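Local coordinates for protein arylsulfatase (Pseudoalteromonas sp. MB47, PDB 7AJ0) that probably removes sulfate groups from the seaweed polysaccharide fucoidan as an exo-acting, calcium-containing sulfatase that assembles into hexamers, at residues A[19-24]-A[394-399]; A[111-116]-A[136-141]; A[345-350]-A[450-455]; A[437-442]-A[465-470]. All coordinates share one frame; numbering follows the deposited sequence.

Overall arrangement
Contacts 1 and 2 lie side by side: Y399 O of contact 1 is a probable acceptor for R113 NH1 of contact 2, and M398 packs on R113 and E138. Contact 1, which pins an N-terminal segment by single polar bonds, is partly exposed, whereas contact 2 buries an ion pair with a bridging water. Contacts 3 and 4 form a second pair, centres about 17 Å apart, joined by a salt bridge between E350 and K438. Contact 3 is close packing near the calcium, with one bridging water; contact 4 is regular antiparallel pairing in the four-stranded sheet. Both are buried, and both are touched by neighbouring subunits of the hexamer.

Contact 1: A[19-24]-A[394-399]; sequences VEKPNM and LPSNMY
N23 reaches from the N-terminal segment 19-24 into the bend of 394-399, and its side chain meets backbone oxygens there. CB starts 3.4 Å from M398 O; CG is 3.7 Å from M398 O; at the tip, ND2 donates to M398 O at 3.0 Å and lies 3.1 Å from P395 O. The donor sits nearly in line with the M398 carbonyl bond (161°), although that oxygen lies 20° out of the N23 amide plane. The first torsion (chi1 70°) tucks CG between the backbone N and the carbonyl carbon of N23, which sends the amide across to the other segment. Two type I beta turns, K21 to M24 and P395 to M398, face each other here, so the chain ahead of helix 31-48 is fastened to the loop that follows helix 377-387. Beside the amide, K21 stretches out extended, and its NZ bonds to S396 OG at 3.2 Å. Across the contact Y399 lays one ring face over N23 O, and Y399 CA makes a CA-H...O contact of 3.3 Å with N23 O; the Y399 hydroxyl bonds to E25. M24 SD touches L394 CD1 at 4.0 Å, the two side chains crossing at about a right angle near M382.

Contact 2: A[111-116]-A[136-141]; sequences TGRLPV and EKEVSQ
E138 OE2 is gripped by two donors: R113 NE at 2.7 Å and a water, also at 2.7 Å. The other carboxylate oxygen takes R113 NH2, with NH2 to E138 OE1 at 3.1 Å, so arginine and glutamate meet side-on through two nitrogens, one to each oxygen. Both bonds use the syn lone pairs, and the guanidinium and carboxylate planes lie only 12° apart, which fixes the rotation of both groups. The arginine chain bends at chi3 (58°) to turn NE and NH2 together toward the acid. The same water accepts from V139 N at 2.8 Å and donates to T111 O at 3.2 Å, knitting the two backbones to the carboxylate. T111 adds a methyl contact, CG2 to E138 CB at 4.0 Å, while its hydroxyl is held by A107 O. R113 NH1 bonds to Y399 O of the neighbouring loop, and M398 packs on both partners of this buried ion pair. G112, with positive phi, leaves the helix that begins at the calcium ligand C102. T111 and G112 close the sulfatase signature C-x-x-x-R-x-x-x-x-T-G, and the ion pair joins the chain just after that helix to the chain leading into helix 141-146.

Contact 3: A[345-350]-A[450-455]; sequences KGTTWE and RRNIDA
Van der Waals packing, partly against a backbone carbonyl, with one water bridge joins K345, G346 and T347, in the loop ahead of helix 350-353, to N452 and I453, in the loop between strands 442-446 and 456-460. I453 and N452 share the packing from the 450-455 side. I453 CG1, anti to the carbonyl carbon (chi1 -62°), lies 3.1 Å from K345 O. It also comes 3.9 Å from G346 CA, a position with no side chain in the way. I453 CD1 lies 3.9 Å from K345 CD, against the aliphatic run of the lysine. Next to it, T347 CG2 meets N452 CB at 3.6 Å. The backbones are bridged by a water that donates to G346 O at 2.9 Å and to N452 O at 2.7 Å. G346 O also accepts from T463 of a second subunit, and I453 packs on A464 of that subunit; in its own chain, I453 N is bonded to D331.

K345 runs fully extended (chi1 -176°) past I453, and its NZ makes a salt bridge with D61, one of the calcium ligands; the lysine side chain comes within about 4 Å of the metal. Carbon contacts along the lysine stem and an ion pair at its end are consistent with a charged group steered into the metal site, as for lysines near the calcium of other sulfatases, by a loop that also meets a neighbouring subunit.

Contact 4: A[437-442]-A[465-470]; sequences YKIHFK and PWVFNL
K438 and F468 form a hydrogen-bonded antiparallel pair, K438 N to F468 O (175° at the hydrogen) and F468 N to K438 O both at 2.9 Å. H440 and W466 form the next such pair: H440 N reaches W466 O at 2.8 Å, while the return bond, W466 N to H440 O, is weak. Between them I439 faces V467 as a non-hydrogen-bonded pair, I439 CG1 to V467 CG2 at 4.1 Å. I439 CG2 also meets P465 CB at 3.6 Å, and F441 CE1 touches P465 CG of the same ring at 3.7 Å. On the other face H440 CG lies anti to its carbonyl carbon (chi1 -62°), setting the ring beside F468 with CD2 at that ring's edge, 3.6 Å from F468 CE1, the planes 86° apart; K438 CB packs on L470. E476 accepts from both K438 NZ and H440 NE2 on this face, and K438 NZ has a second carboxylate in E350. W466 NE1 bonds to S456 O of a neighbouring subunit, and Y437 OH to D197 of that same subunit. Strand 437-440 lies between 428-434 and 466-469, the outermost strand of this sheet within the chain, with helix 489-505 packed over I439, F441, P465 and V467.

Contact 1: A[19-24]-A[394-399]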
loop_
_atom_site.group_PDB
_atom_site.type_symbol
_atom_site.label_atom_id
_atom_site.label_comp_id
_atom_site.label_asym_id
_atom_site.label_seq_id
_atom_site.Cartn_x
_atom_site.Cartn_y
_atom_site.Cartn_z
ATOM N N VAL A 19 -1.945 -26.637 38.814
ATOM C CA VAL A 19 -0.544 -27.036 38.860
ATOM C C VAL A 19 -0.457 -28.427 39.478
ATOM O O VAL A 19 -0.819 -28.625 40.641
ATOM C CB VAL A 19 0.297 -26.030 39.656
ATOM C CG1 VAL A 19 1.722 -26.546 39.806
ATOM C CG2 VAL A 19 0.279 -24.666 38.981
ATOM N N GLU A 20 0.021 -29.392 38.695
ATOM C CA GLU A 20 0.220 -30.764 39.186
ATOM C C GLU A 20 1.661 -30.913 39.667
ATOM O O GLU A 20 1.916 -31.011 40.870
ATOM C CB GLU A 20 -0.150 -31.765 38.092
ATOM C CG GLU A 20 -1.661 -31.838 37.840
ATOM C CD GLU A 20 -2.030 -31.962 36.368
ATOM O OE1 GLU A 20 -1.815 -33.041 35.775
ATOM O OE2 GLU A 20 -2.544 -30.972 35.804
ATOM N N LYS A 21 2.614 -30.919 38.732
ATOM C CA LYS A 21 4.034 -30.852 39.060
ATOM C C LYS A 21 4.577 -29.480 38.674
ATOM O O LYS A 21 4.242 -28.966 37.601
ATOM C CB LYS A 21 4.818 -31.949 38.331
ATOM C CG LYS A 21 6.213 -32.222 38.891
ATOM C CD LYS A 21 6.937 -33.298 38.076
ATOM C CE LYS A 21 8.414 -33.420 38.463
ATOM N NZ LYS A 21 9.229 -34.089 37.398
ATOM N N PRO A 22 5.399 -28.853 39.518
ATOM C CA PRO A 22 5.807 -27.465 39.239
ATOM C C PRO A 22 6.431 -27.242 37.871
ATOM O O PRO A 22 6.316 -26.136 37.324
ATOM C CB PRO A 22 6.821 -27.171 40.358
ATOM C CG PRO A 22 6.432 -28.080 41.464
ATOM C CD PRO A 22 5.927 -29.337 40.808
ATOM N N ASN A 23 7.094 -28.246 37.300
ATOM C CA ASN A 23 7.803 -28.088 36.040
ATOM C C ASN A 23 6.970 -28.507 34.831
ATOM O O ASN A 23 7.533 -28.721 33.750
ATOM C CB ASN A 23 9.102 -28.896 36.065
ATOM C CG ASN A 23 8.853 -30.393 36.028
ATOM O OD1 ASN A 23 7.898 -30.887 36.627
ATOM N ND2 ASN A 23 9.703 -31.119 35.313
ATOM N N MET A 24 5.654 -28.630 34.987
ATOM C CA MET A 24 4.767 -29.074 33.921
ATOM C C MET A 24 3.760 -27.977 33.600
ATOM O O MET A 24 3.245 -27.313 34.504
ATOM C CB MET A 24 4.010 -30.348 34.316
ATOM C CG MET A 24 4.887 -31.495 34.775
ATOM S SD MET A 24 5.618 -32.421 33.417
ATOM C CE MET A 24 4.167 -33.190 32.697
ATOM N N LEU A 394 10.420 -37.645 33.762
ATOM C CA LEU A 394 10.889 -36.391 33.175
ATOM C C LEU A 394 11.751 -35.630 34.178
ATOM O O LEU A 394 11.352 -35.479 35.337
ATOM C CB LEU A 394 9.709 -35.527 32.744
ATOM C CG LEU A 394 8.912 -35.980 31.521
ATOM C CD1 LEU A 394 7.751 -35.026 31.276
ATOM C CD2 LEU A 394 9.795 -36.065 30.291
ATOM N N PRO A 395 12.921 -35.131 33.772
ATOM C CA PRO A 395 13.774 -34.404 34.724
ATOM C C PRO A 395 13.069 -33.175 35.283
ATOM O O PRO A 395 12.356 -32.465 34.572
ATOM C CB PRO A 395 15.005 -34.024 33.888
ATOM C CG PRO A 395 14.561 -34.119 32.463
ATOM C CD PRO A 395 13.516 -35.196 32.423
ATOM N N SER A 396 13.289 -32.925 36.574
ATOM C CA SER A 396 12.565 -31.884 37.290
ATOM C C SER A 396 13.165 -30.495 37.121
ATOM O O SER A 396 12.530 -29.512 37.520
ATOM C CB SER A 396 12.512 -32.231 38.781
ATOM O OG SER A 396 11.976 -33.527 38.974
ATOM N N ASN A 397 14.361 -30.384 36.550
ATOM C CA ASN A 397 14.997 -29.093 36.326
ATOM C C ASN A 397 14.621 -28.476 34.986
ATOM O O ASN A 397 15.113 -27.391 34.660
ATOM C CB ASN A 397 16.520 -29.241 36.413
ATOM C CG ASN A 397 17.079 -30.147 35.336
ATOM O OD1 ASN A 397 16.806 -31.347 35.315
ATOM N ND2 ASN A 397 17.872 -29.579 34.438
ATOM N N MET A 398 13.768 -29.136 34.207
ATOM C CA MET A 398 13.357 -28.660 32.895
ATOM C C MET A 398 11.846 -28.487 32.865
ATOM O O MET A 398 11.103 -29.352 33.340
ATOM C CB MET A 398 13.799 -29.637 31.797
ATOM C CG MET A 398 15.306 -29.692 31.588
ATOM S SD MET A 398 15.860 -31.165 30.699
ATOM C CE MET A 398 14.807 -31.125 29.250
ATOM N N TYR A 399 11.398 -27.363 32.311
ATOM C CA TYR A 399 9.973 -27.103 32.162
ATOM C C TYR A 399 9.463 -27.767 30.890
ATOM O O TYR A 399 10.095 -27.671 29.834
ATOM C CB TYR A 399 9.707 -25.600 32.112
ATOM C CG TYR A 399 8.258 -25.217 32.308
ATOM C CD1 TYR A 399 7.756 -24.964 33.575
ATOM C CD2 TYR A 399 7.395 -25.100 31.228
ATOM C CE1 TYR A 399 6.437 -24.610 33.765
ATOM C CE2 TYR A 399 6.070 -24.744 31.410
ATOM C CZ TYR A 399 5.599 -24.499 32.681
ATOM O OH TYR A 399 4.286 -24.144 32.877
#

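Contact 2: A[111-116]-A[136-141]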
loop_
_atom_site.group_PDB
_atom_site.type_symbol
_atom_site.label_atom_id
_atom_site.label_comp_id
_atom_site.label_asym_id
_atom_site.label_seq_id
_atom_site.Cartn_x
_atom_site.Cartn_y
_atom_site.Cartn_z
ATOM N N THR A 111 10.426 -33.524 22.196
ATOM C CA THR A 111 10.946 -33.126 23.497
ATOM C C THR A 111 9.876 -32.643 24.464
ATOM O O THR A 111 10.199 -32.416 25.633
ATOM C CB THR A 111 11.998 -32.015 23.351
ATOM O OG1 THR A 111 11.375 -30.816 22.874
ATOM C CG2 THR A 111 13.098 -32.435 22.387
ATOM N N GLY A 112 8.626 -32.480 24.034
ATOM C CA GLY A 112 7.610 -31.922 24.900
ATOM C C GLY A 112 7.855 -30.488 25.296
ATOM O O GLY A 112 7.251 -30.006 26.258
ATOM N N ARG A 113 8.711 -29.780 24.566
ATOM C CA ARG A 113 9.218 -28.490 25.009
ATOM C C ARG A 113 9.282 -27.511 23.851
ATOM O O ARG A 113 9.789 -27.845 22.776
ATOM C CB ARG A 113 10.609 -28.655 25.638
ATOM C CG ARG A 113 10.564 -29.013 27.107
ATOM C CD ARG A 113 11.782 -29.792 27.554
ATOM N NE ARG A 113 13.042 -29.092 27.316
ATOM C CZ ARG A 113 13.494 -28.080 28.050
ATOM N NH1 ARG A 113 12.780 -27.621 29.068
ATOM N NH2 ARG A 113 14.662 -27.523 27.760
ATOM N N LEU A 114 8.757 -26.314 24.072
ATOM C CA LEU A 114 8.946 -25.239 23.112
ATOM C C LEU A 114 10.434 -25.107 22.795
ATOM O O LEU A 114 11.267 -25.161 23.709
ATOM C CB LEU A 114 8.394 -23.929 23.672
ATOM C CG LEU A 114 6.869 -23.853 23.749
ATOM C CD1 LEU A 114 6.431 -22.676 24.603
ATOM C CD2 LEU A 114 6.269 -23.755 22.352
ATOM N N PRO A 115 10.807 -24.952 21.523
ATOM C CA PRO A 115 12.238 -24.995 21.176
ATOM C C PRO A 115 13.056 -23.852 21.754
ATOM O O PRO A 115 14.288 -23.960 21.793
ATOM C CB PRO A 115 12.236 -24.961 19.640
ATOM C CG PRO A 115 10.895 -24.446 19.253
ATOM C CD PRO A 115 9.941 -24.845 20.333
ATOM N N VAL A 116 12.429 -22.766 22.207
ATOM C CA VAL A 116 13.208 -21.702 22.827
ATOM C C VAL A 116 13.822 -22.186 24.137
ATOM O O VAL A 116 14.876 -21.692 24.557
ATOM C CB VAL A 116 12.339 -20.447 23.034
ATOM C CG1 VAL A 116 11.265 -20.696 24.085
ATOM C CG2 VAL A 116 13.213 -19.262 23.413
ATOM N N GLU A 136 21.818 -34.009 24.424
ATOM C CA GLU A 136 22.196 -34.706 25.650
ATOM C C GLU A 136 21.214 -34.383 26.768
ATOM O O GLU A 136 20.779 -35.272 27.507
ATOM C CB GLU A 136 23.621 -34.331 26.057
ATOM C CG GLU A 136 24.691 -34.785 25.074
ATOM C CD GLU A 136 26.100 -34.461 25.545
ATOM O OE1 GLU A 136 27.046 -34.592 24.737
ATOM O OE2 GLU A 136 26.262 -34.076 26.723
ATOM N N LYS A 137 20.825 -33.111 26.872
ATOM C CA LYS A 137 19.937 -32.634 27.928
ATOM C C LYS A 137 18.487 -33.013 27.666
ATOM O O LYS A 137 17.769 -33.397 28.597
ATOM C CB LYS A 137 20.109 -31.116 28.038
ATOM C CG LYS A 137 19.164 -30.360 28.946
ATOM C CD LYS A 137 19.483 -28.858 28.827
ATOM C CE LYS A 137 18.530 -27.971 29.620
ATOM N NZ LYS A 137 18.821 -27.963 31.084
ATOM N N GLU A 138 18.040 -32.929 26.416
ATOM C CA GLU A 138 16.651 -33.225 26.098
ATOM C C GLU A 138 16.381 -34.726 26.205
ATOM O O GLU A 138 17.286 -35.559 26.110
ATOM C CB GLU A 138 16.308 -32.725 24.695
ATOM C CG GLU A 138 16.536 -31.232 24.487
ATOM C CD GLU A 138 15.754 -30.375 25.466
ATOM O OE1 GLU A 138 16.293 -29.341 25.921
ATOM O OE2 GLU A 138 14.603 -30.741 25.784
ATOM N N VAL A 139 15.108 -35.061 26.404
ATOM C CA VAL A 139 14.668 -36.436 26.617
ATOM C C VAL A 139 13.568 -36.743 25.609
ATOM O O VAL A 139 12.435 -36.266 25.755
ATOM C CB VAL A 139 14.167 -36.662 28.051
ATOM C CG1 VAL A 139 13.625 -38.070 28.207
ATOM C CG2 VAL A 139 15.281 -36.397 29.050
ATOM N N SER A 140 13.892 -37.545 24.599
ATOM C CA SER A 140 12.920 -37.894 23.576
ATOM C C SER A 140 11.991 -38.998 24.074
ATOM O O SER A 140 12.299 -39.726 25.022
ATOM C CB SER A 140 13.624 -38.350 22.298
ATOM O OG SER A 140 14.333 -39.557 22.517
ATOM N N GLN A 141 10.832 -39.117 23.418
ATOM C CA GLN A 141 9.924 -40.207 23.762
ATOM C C GLN A 141 10.521 -41.553 23.374
ATOM O O GLN A 141 10.199 -42.574 23.991
ATOM C CB GLN A 141 8.559 -40.015 23.101
ATOM C CG GLN A 141 8.553 -40.038 21.586
ATOM C CD GLN A 141 8.575 -38.645 20.984
ATOM O OE1 GLN A 141 9.588 -37.953 21.044
ATOM N NE2 GLN A 141 7.453 -38.227 20.405
HETATM O O HOH W 1 13.253 -32.926 26.589
#

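Contact 3: A[345-350]-A[450-455]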
loop_
_atom_site.group_PDB
_atom_site.type_symbol
_atom_site.label_atom_id
_atom_site.label_comp_id
_atom_site.label_asym_id
_atom_site.label_seq_id
_atom_site.Cartn_x
_atom_site.Cartn_y
_atom_site.Cartn_z
ATOM N N LYS A 345 3.889 -20.811 6.489
ATOM C CA LYS A 345 5.132 -21.196 7.146
ATOM C C LYS A 345 6.034 -19.985 7.346
ATOM O O LYS A 345 6.151 -19.123 6.470
ATOM C CB LYS A 345 5.850 -22.257 6.309
ATOM C CG LYS A 345 7.108 -22.827 6.929
ATOM C CD LYS A 345 7.831 -23.695 5.910
ATOM C CE LYS A 345 8.975 -24.475 6.528
ATOM N NZ LYS A 345 9.661 -25.309 5.499
ATOM N N GLY A 346 6.667 -19.921 8.514
ATOM C CA GLY A 346 7.553 -18.829 8.842
ATOM C C GLY A 346 6.905 -17.650 9.525
ATOM O O GLY A 346 7.571 -16.625 9.719
ATOM N N THR A 347 5.629 -17.751 9.885
ATOM C CA THR A 347 4.937 -16.685 10.589
ATOM C C THR A 347 4.022 -17.309 11.631
ATOM O O THR A 347 3.645 -18.480 11.534
ATOM C CB THR A 347 4.112 -15.800 9.645
ATOM O OG1 THR A 347 2.994 -16.542 9.139
ATOM C CG2 THR A 347 4.959 -15.315 8.481
ATOM N N THR A 348 3.662 -16.511 12.634
ATOM C CA THR A 348 2.703 -16.930 13.646
ATOM C C THR A 348 1.289 -16.454 13.335
ATOM O O THR A 348 0.458 -16.362 14.244
ATOM C CB THR A 348 3.139 -16.446 15.029
ATOM O OG1 THR A 348 3.531 -15.071 14.959
ATOM C CG2 THR A 348 4.300 -17.292 15.537
ATOM N N TRP A 349 1.006 -16.130 12.076
ATOM C CA TRP A 349 -0.377 -16.118 11.630
ATOM C C TRP A 349 -0.930 -17.539 11.719
ATOM O O TRP A 349 -0.184 -18.520 11.788
ATOM C CB TRP A 349 -0.496 -15.598 10.201
ATOM C CG TRP A 349 -0.145 -14.151 10.036
ATOM C CD1 TRP A 349 0.880 -13.639 9.295
ATOM C CD2 TRP A 349 -0.816 -13.029 10.621
ATOM N NE1 TRP A 349 0.887 -12.268 9.380
ATOM C CE2 TRP A 349 -0.143 -11.869 10.189
ATOM C CE3 TRP A 349 -1.919 -12.893 11.468
ATOM C CZ2 TRP A 349 -0.536 -10.591 10.578
ATOM C CZ3 TRP A 349 -2.308 -11.626 11.850
ATOM C CH2 TRP A 349 -1.618 -10.490 11.406
ATOM N N GLU A 350 -2.256 -17.652 11.718
ATOM C CA GLU A 350 -2.862 -18.975 11.820
ATOM C C GLU A 350 -2.416 -19.880 10.679
ATOM O O GLU A 350 -2.286 -21.096 10.867
ATOM C CB GLU A 350 -4.381 -18.850 11.855
ATOM C CG GLU A 350 -4.895 -18.203 13.128
ATOM C CD GLU A 350 -4.629 -19.055 14.350
ATOM O OE1 GLU A 350 -5.125 -20.202 14.385
ATOM O OE2 GLU A 350 -3.915 -18.589 15.266
ATOM N N ARG A 450 2.876 -13.947 -0.990
ATOM C CA ARG A 450 3.317 -15.322 -0.804
ATOM C C ARG A 450 4.642 -15.412 -0.049
ATOM O O ARG A 450 5.033 -16.514 0.340
ATOM C CB ARG A 450 3.476 -16.098 -2.127
ATOM C CG ARG A 450 2.211 -16.264 -2.943
ATOM C CD ARG A 450 2.457 -17.224 -4.109
ATOM N NE ARG A 450 1.271 -17.408 -4.939
ATOM C CZ ARG A 450 1.141 -16.958 -6.185
ATOM N NH1 ARG A 450 2.127 -16.295 -6.779
ATOM N NH2 ARG A 450 0.014 -17.184 -6.845
ATOM N N ARG A 451 5.346 -14.308 0.176
ATOM C CA ARG A 451 6.731 -14.360 0.644
ATOM C C ARG A 451 6.808 -14.138 2.153
ATOM O O ARG A 451 7.506 -13.254 2.657
ATOM C CB ARG A 451 7.573 -13.339 -0.115
ATOM C CG ARG A 451 7.864 -13.748 -1.550
ATOM C CD ARG A 451 8.735 -14.993 -1.573
ATOM N NE ARG A 451 9.105 -15.407 -2.922
ATOM C CZ ARG A 451 10.045 -16.305 -3.189
ATOM N NH1 ARG A 451 10.715 -16.879 -2.196
ATOM N NH2 ARG A 451 10.320 -16.626 -4.445
ATOM N N ASN A 452 6.088 -14.998 2.877
ATOM C CA ASN A 452 6.060 -14.910 4.332
ATOM C C ASN A 452 7.451 -15.101 4.923
ATOM O O ASN A 452 7.867 -14.355 5.818
ATOM C CB ASN A 452 5.093 -15.955 4.893
ATOM C CG ASN A 452 3.748 -15.936 4.196
ATOM O OD1 ASN A 452 3.367 -16.899 3.525
ATOM N ND2 ASN A 452 3.021 -14.835 4.346
ATOM N N ILE A 453 8.189 -16.096 4.433
ATOM C CA ILE A 453 9.495 -16.403 5.003
ATOM C C ILE A 453 10.538 -15.390 4.545
ATOM O O ILE A 453 11.323 -14.876 5.349
ATOM C CB ILE A 453 9.916 -17.837 4.628
ATOM C CG1 ILE A 453 8.935 -18.858 5.206
ATOM C CG2 ILE A 453 11.333 -18.127 5.120
ATOM C CD1 ILE A 453 9.048 -20.241 4.589
ATOM N N ASP A 454 10.551 -15.078 3.249
ATOM C CA ASP A 454 11.698 -14.450 2.613
ATOM C C ASP A 454 11.565 -12.949 2.403
ATOM O O ASP A 454 12.534 -12.321 1.962
ATOM C CB ASP A 454 11.958 -15.125 1.257
ATOM C CG ASP A 454 12.203 -16.617 1.389
ATOM O OD1 ASP A 454 12.997 -17.010 2.271
ATOM O OD2 ASP A 454 11.600 -17.398 0.619
ATOM N N ALA A 455 10.415 -12.355 2.703
ATOM C CA ALA A 455 10.221 -10.928 2.470
ATOM C C ALA A 455 9.264 -10.352 3.510
ATOM O O ALA A 455 8.280 -9.684 3.184
ATOM C CB ALA A 455 9.712 -10.676 1.049
HETATM O O HOH W 2 8.920 -14.525 8.248
#

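Contact 4: A[437-442]-A[465-470]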
loop_
_atom_site.group_PDB
_atom_site.type_symbol
_atom_site.label_atom_id
_atom_site.label_comp_id
_atom_site.label_asym_id
_atom_site.label_seq_id
_atom_site.Cartn_x
_atom_site.Cartn_y
_atom_site.Cartn_z
ATOM N N TYR A 437 -9.750 -16.762 20.993
ATOM C CA TYR A 437 -9.185 -15.433 20.798
ATOM C C TYR A 437 -7.689 -15.539 20.544
ATOM O O TYR A 437 -6.965 -16.188 21.305
ATOM C CB TYR A 437 -9.457 -14.546 22.016
ATOM C CG TYR A 437 -10.931 -14.410 22.327
ATOM C CD1 TYR A 437 -11.693 -13.408 21.740
ATOM C CD2 TYR A 437 -11.564 -15.293 23.190
ATOM C CE1 TYR A 437 -13.040 -13.286 22.012
ATOM C CE2 TYR A 437 -12.909 -15.177 23.469
ATOM C CZ TYR A 437 -13.642 -14.171 22.879
ATOM O OH TYR A 437 -14.986 -14.055 23.152
ATOM N N LYS A 438 -7.236 -14.902 19.469
ATOM C CA LYS A 438 -5.835 -14.877 19.065
ATOM C C LYS A 438 -5.281 -13.490 19.360
ATOM O O LYS A 438 -5.748 -12.500 18.789
ATOM C CB LYS A 438 -5.711 -15.218 17.580
ATOM C CG LYS A 438 -4.317 -15.084 16.996
ATOM C CD LYS A 438 -3.409 -16.214 17.434
ATOM C CE LYS A 438 -2.097 -16.180 16.667
ATOM N NZ LYS A 438 -2.280 -16.370 15.198
ATOM N N ILE A 439 -4.296 -13.418 20.253
ATOM C CA ILE A 439 -3.709 -12.153 20.687
ATOM C C ILE A 439 -2.272 -12.099 20.189
ATOM O O ILE A 439 -1.466 -12.987 20.499
ATOM C CB ILE A 439 -3.765 -11.997 22.214
ATOM C CG1 ILE A 439 -5.195 -12.175 22.725
ATOM C CG2 ILE A 439 -3.233 -10.635 22.633
ATOM C CD1 ILE A 439 -5.501 -13.578 23.192
ATOM N N HIS A 440 -1.948 -11.059 19.425
ATOM C CA HIS A 440 -0.614 -10.875 18.874
ATOM C C HIS A 440 0.106 -9.757 19.618
ATOM O O HIS A 440 -0.421 -8.646 19.743
ATOM C CB HIS A 440 -0.662 -10.531 17.382
ATOM C CG HIS A 440 -1.266 -11.597 16.527
ATOM N ND1 HIS A 440 -0.513 -12.421 15.720
ATOM C CD2 HIS A 440 -2.556 -11.963 16.340
ATOM C CE1 HIS A 440 -1.312 -13.252 15.076
ATOM N NE2 HIS A 440 -2.556 -12.997 15.435
ATOM N N PHE A 441 1.310 -10.051 20.100
ATOM C CA PHE A 441 2.188 -9.036 20.665
ATOM C C PHE A 441 3.283 -8.619 19.697
ATOM O O PHE A 441 3.844 -7.530 19.852
ATOM C CB PHE A 441 2.799 -9.551 21.969
ATOM C CG PHE A 441 1.773 -10.005 22.970
ATOM C CD1 PHE A 441 1.187 -9.103 23.841
ATOM C CD2 PHE A 441 1.379 -11.332 23.023
ATOM C CE1 PHE A 441 0.235 -9.520 24.755
ATOM C CE2 PHE A 441 0.427 -11.752 23.934
ATOM C CZ PHE A 441 -0.144 -10.846 24.800
ATOM N N LYS A 442 3.585 -9.452 18.706
ATOM C CA LYS A 442 4.455 -9.100 17.590
ATOM C C LYS A 442 3.838 -9.690 16.332
ATOM O O LYS A 442 3.309 -10.805 16.356
ATOM C CB LYS A 442 5.881 -9.609 17.802
ATOM C CG LYS A 442 6.627 -8.864 18.907
ATOM C CD LYS A 442 8.026 -9.419 19.129
ATOM C CE LYS A 442 8.767 -8.628 20.201
ATOM N NZ LYS A 442 10.144 -9.153 20.421
ATOM N N PRO A 465 -2.264 -4.915 22.038
ATOM C CA PRO A 465 -2.055 -6.147 21.269
ATOM C C PRO A 465 -3.198 -6.367 20.292
ATOM O O PRO A 465 -4.353 -6.038 20.570
ATOM C CB PRO A 465 -2.016 -7.241 22.343
ATOM C CG PRO A 465 -1.624 -6.535 23.590
ATOM C CD PRO A 465 -2.230 -5.162 23.494
ATOM N N TRP A 466 -2.865 -6.922 19.132
ATOM C CA TRP A 466 -3.890 -7.251 18.152
ATOM C C TRP A 466 -4.699 -8.444 18.645
ATOM O O TRP A 466 -4.152 -9.389 19.219
ATOM C CB TRP A 466 -3.266 -7.570 16.797
ATOM C CG TRP A 466 -2.588 -6.406 16.143
ATOM C CD1 TRP A 466 -2.137 -5.271 16.749
ATOM C CD2 TRP A 466 -2.289 -6.264 14.751
ATOM N NE1 TRP A 466 -1.570 -4.434 15.820
ATOM C CE2 TRP A 466 -1.651 -5.019 14.585
ATOM C CE3 TRP A 466 -2.498 -7.069 13.629
ATOM C CZ2 TRP A 466 -1.220 -4.560 13.344
ATOM C CZ3 TRP A 466 -2.070 -6.613 12.395
ATOM C CH2 TRP A 466 -1.439 -5.369 12.263
ATOM N N VAL A 467 -6.011 -8.395 18.425
ATOM C CA VAL A 467 -6.914 -9.449 18.867
ATOM C C VAL A 467 -7.843 -9.813 17.721
ATOM O O VAL A 467 -8.451 -8.932 17.101
ATOM C CB VAL A 467 -7.728 -9.032 20.106
ATOM C CG1 VAL A 467 -8.697 -10.138 20.488
ATOM C CG2 VAL A 467 -6.802 -8.703 21.267
ATOM N N PHE A 468 -7.942 -11.108 17.438
ATOM C CA PHE A 468 -8.887 -11.651 16.477
ATOM C C PHE A 468 -9.732 -12.706 17.176
ATOM O O PHE A 468 -9.187 -13.642 17.772
ATOM C CB PHE A 468 -8.176 -12.291 15.278
ATOM C CG PHE A 468 -7.246 -11.367 14.550
ATOM C CD1 PHE A 468 -5.927 -11.234 14.950
ATOM C CD2 PHE A 468 -7.685 -10.646 13.454
ATOM C CE1 PHE A 468 -5.066 -10.389 14.278
ATOM C CE2 PHE A 468 -6.830 -9.800 12.775
ATOM C CZ PHE A 468 -5.518 -9.671 13.188
ATOM N N ASN A 469 -11.051 -12.558 17.114
ATOM C CA ASN A 469 -11.952 -13.653 17.471
ATOM C C ASN A 469 -11.904 -14.658 16.327
ATOM O O ASN A 469 -12.475 -14.428 15.258
ATOM C CB ASN A 469 -13.367 -13.143 17.707
ATOM C CG ASN A 469 -14.326 -14.251 18.115
ATOM O OD1 ASN A 469 -14.208 -15.393 17.671
ATOM N ND2 ASN A 469 -15.285 -13.915 18.966
ATOM N N LEU A 470 -11.208 -15.775 16.536
ATOM C CA LEU A 470 -10.978 -16.706 15.438
ATOM C C LEU A 470 -12.265 -17.355 14.944
ATOM O O LEU A 470 -12.295 -17.853 13.815
ATOM C CB LEU A 470 -9.978 -17.782 15.858
ATOM C CG LEU A 470 -8.541 -17.295 16.049
ATOM C CD1 LEU A 470 -7.641 -18.446 16.481
ATOM C CD2 LEU A 470 -8.009 -16.642 14.780
#